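Local coordinates for protein extracellular sialidase/neuraminidase, putative (Aspergillus fumigatus, PDB 2XZK) that probably hydrolyses the glycosidic bonds of terminal sialic acids, apparently with a preference for 2-keto-3-deoxynononic acid (Kdn), at residues Ile40-Arg45 with Leu52-Gly57. Numbering follows the deposited sequence.
Sequences IPAVVR and LAFAEG. With FKD (3-deoxy-3-fluoro-D-erythro-alpha-L-manno-non-2-ulopyranosonic acid), chain C.
Ala42 O takes the shortest bond of this antiparallel pair, from Phe54 N at 2.7 Å, with an almost straight N-H...O angle of 178°. Two weaker contacts crowd the same oxygen: the CA-H of Ala53, and the ring edge of Phe54, where Phe54 CD1 lies 3.5 Å from Ala42 O. The return bond, Ala42 N to Phe54 O, is longer and bent, the donor standing well above the carbonyl plane. Val44 and Leu52 form a second hydrogen-bonded pair with straighter bonds; between the two pairs Val43 faces Ala53 without such bonds, on the face turned to Leu352. On the other face, Val44 CG2 meets the Phe54 ring at its edge, 4.1 Å from Phe54 CE1, and Pro105 and Pro107 of strand 101-109 close over Ala42. Strands 37-45 and 51-58 are the two inner strands of a four-stranded propeller blade. At the active-site end, Ile40 CG1, beside the backbone N and anti to the carbonyl carbon (chi1 -35°), lies over the face of the Glu56 carboxylate, 3.4 Å from Glu56 CD. Ile40 CD1 reaches to 3.6 Å from O4 of the bound FKD. Ile40 and Pro41 end the sialidase Phe-Arg-Ile-Pro motif, whose Arg39 bonds the ligand. Arg58, another ligand-binding arginine, pairs with Glu56 OE1, and Asn104 N donates to OE2; the buried carboxylate, thus satisfied, probably helps hold Arg58 in place, consistent with a second-shell role for Glu56.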
loop_
_atom_site.group_PDB
_atom_site.type_symbol
_atom_site.label_atom_id
_atom_site.label_comp_id
_atom_site.label_asym_id
_atom_site.label_seq_id
_atom_site.Cartn_x
_atom_site.Cartn_y
_atom_site.Cartn_z
ATOM N N ILE A 40 -4.653 5.040 -2.958
ATOM C CA ILE A 40 -4.192 4.260 -1.800
ATOM C C ILE A 40 -4.141 2.755 -2.090
ATOM O O ILE A 40 -4.898 1.966 -1.504
ATOM C CB ILE A 40 -5.016 4.569 -0.507
ATOM C CG1 ILE A 40 -5.444 6.053 -0.418
ATOM C CG2 ILE A 40 -4.250 4.138 0.737
ATOM C CD1 ILE A 40 -4.324 7.085 -0.504
ATOM N N PRO A 41 -3.249 2.347 -3.015
ATOM C CA PRO A 41 -3.223 0.965 -3.453
ATOM C C PRO A 41 -2.612 0.010 -2.447
ATOM O O PRO A 41 -1.781 0.413 -1.646
ATOM C CB PRO A 41 -2.314 1.003 -4.684
ATOM C CG PRO A 41 -1.391 2.167 -4.429
ATOM C CD PRO A 41 -2.293 3.183 -3.776
ATOM N N ALA A 42 -3.021 -1.248 -2.514
ATOM C CA ALA A 42 -2.329 -2.327 -1.813
ATOM C C ALA A 42 -2.449 -3.579 -2.658
ATOM O O ALA A 42 -3.500 -3.828 -3.237
ATOM C CB ALA A 42 -2.951 -2.559 -0.430
ATOM N N VAL A 43 -1.377 -4.346 -2.755
ATOM C CA VAL A 43 -1.381 -5.581 -3.548
ATOM C C VAL A 43 -0.666 -6.744 -2.857
ATOM O O VAL A 43 0.413 -6.570 -2.250
ATOM C CB VAL A 43 -0.818 -5.336 -4.974
ATOM C CG1 VAL A 43 0.678 -4.983 -4.928
ATOM C CG2 VAL A 43 -1.101 -6.533 -5.891
ATOM N N VAL A 44 -1.279 -7.924 -2.951
ATOM C CA VAL A 44 -0.677 -9.149 -2.442
ATOM C C VAL A 44 -0.893 -10.303 -3.410
ATOM O O VAL A 44 -1.924 -10.375 -4.083
ATOM C CB VAL A 44 -1.214 -9.548 -1.040
ATOM C CG1 VAL A 44 -0.700 -8.583 0.024
ATOM C CG2 VAL A 44 -2.750 -9.641 -0.999
ATOM N N ARG A 45 0.085 -11.202 -3.471
ATOM C CA ARG A 45 -0.087 -12.467 -4.152
ATOM C C ARG A 45 -0.433 -13.487 -3.077
ATOM O O ARG A 45 0.204 -13.541 -2.029
ATOM C CB ARG A 45 1.184 -12.889 -4.899
ATOM C CG ARG A 45 1.009 -14.270 -5.542
ATOM C CD ARG A 45 2.195 -14.797 -6.330
ATOM N NE ARG A 45 3.485 -14.602 -5.678
ATOM C CZ ARG A 45 3.966 -15.350 -4.690
ATOM N NH1 ARG A 45 3.256 -16.358 -4.198
ATOM N NH2 ARG A 45 5.159 -15.073 -4.185
ATOM N N LEU A 52 -4.416 -10.174 -5.554
ATOM C CA LEU A 52 -5.478 -9.318 -5.015
ATOM C C LEU A 52 -4.957 -7.882 -4.951
ATOM O O LEU A 52 -3.934 -7.625 -4.299
ATOM C CB LEU A 52 -5.887 -9.780 -3.605
ATOM C CG LEU A 52 -6.178 -11.264 -3.351
ATOM C CD1 LEU A 52 -6.543 -11.483 -1.894
ATOM C CD2 LEU A 52 -7.301 -11.755 -4.269
ATOM N N ALA A 53 -5.651 -6.964 -5.622
ATOM C CA ALA A 53 -5.316 -5.544 -5.636
ATOM C C ALA A 53 -6.439 -4.737 -4.969
ATOM O O ALA A 53 -7.593 -4.845 -5.362
ATOM C CB ALA A 53 -5.089 -5.090 -7.065
ATOM N N PHE A 54 -6.092 -3.951 -3.955
ATOM C CA PHE A 54 -7.054 -3.167 -3.177
ATOM C C PHE A 54 -6.823 -1.684 -3.419
ATOM O O PHE A 54 -5.722 -1.269 -3.783
ATOM C CB PHE A 54 -6.904 -3.442 -1.678
ATOM C CG PHE A 54 -6.976 -4.896 -1.312
ATOM C CD1 PHE A 54 -5.839 -5.698 -1.349
ATOM C CD2 PHE A 54 -8.187 -5.459 -0.918
ATOM C CE1 PHE A 54 -5.883 -7.050 -0.974
ATOM C CE2 PHE A 54 -8.260 -6.819 -0.571
ATOM C CZ PHE A 54 -7.119 -7.620 -0.597
ATOM N N ALA A 55 -7.870 -0.888 -3.204
ATOM C CA ALA A 55 -7.768 0.564 -3.290
ATOM C C ALA A 55 -8.889 1.219 -2.526
ATOM O O ALA A 55 -9.885 0.578 -2.181
ATOM C CB ALA A 55 -7.778 1.052 -4.753
ATOM N N GLU A 56 -8.719 2.509 -2.268
ATOM C CA GLU A 56 -9.822 3.339 -1.818
ATOM C C GLU A 56 -10.587 3.831 -3.039
ATOM O O GLU A 56 -10.019 4.464 -3.920
ATOM C CB GLU A 56 -9.302 4.523 -1.003
ATOM C CG GLU A 56 -8.925 4.140 0.416
ATOM C CD GLU A 56 -8.344 5.304 1.181
ATOM O OE1 GLU A 56 -8.690 6.470 0.859
ATOM O OE2 GLU A 56 -7.540 5.050 2.109
ATOM N N GLY A 57 -11.871 3.483 -3.099
ATOM C CA GLY A 57 -12.774 4.021 -4.108
ATOM C C GLY A 57 -13.344 5.298 -3.518
ATOM O O GLY A 57 -14.166 5.253 -2.610
HETATM C C1 FKD C . -1.357 11.702 0.916
HETATM F F1 FKD C . -4.097 11.320 1.218
HETATM C C2 FKD C . -1.944 10.715 1.935
HETATM C C3 FKD C . -3.346 10.223 1.527
HETATM C C4 FKD C . -3.926 9.378 2.665
HETATM O O4 FKD C . -5.277 9.076 2.338
HETATM C C5 FKD C . -3.863 10.110 4.017
HETATM O O5 FKD C . -4.360 9.278 5.062
HETATM C C6 FKD C . -2.414 10.513 4.334
HETATM O O6 FKD C . -1.911 11.291 3.234
HETATM C C7 FKD C . -2.224 11.383 5.595
HETATM O O7 FKD C . -2.912 12.623 5.439
HETATM C C8 FKD C . -0.730 11.691 5.830
HETATM O O8 FKD C . -0.028 10.473 6.054
HETATM C C9 FKD C . -0.501 12.621 7.029
HETATM O O9 FKD C . -1.043 12.031 8.207
HETATM O O1A FKD C . -1.806 11.696 -0.237
HETATM O O1B FKD C . -0.410 12.428 1.292
#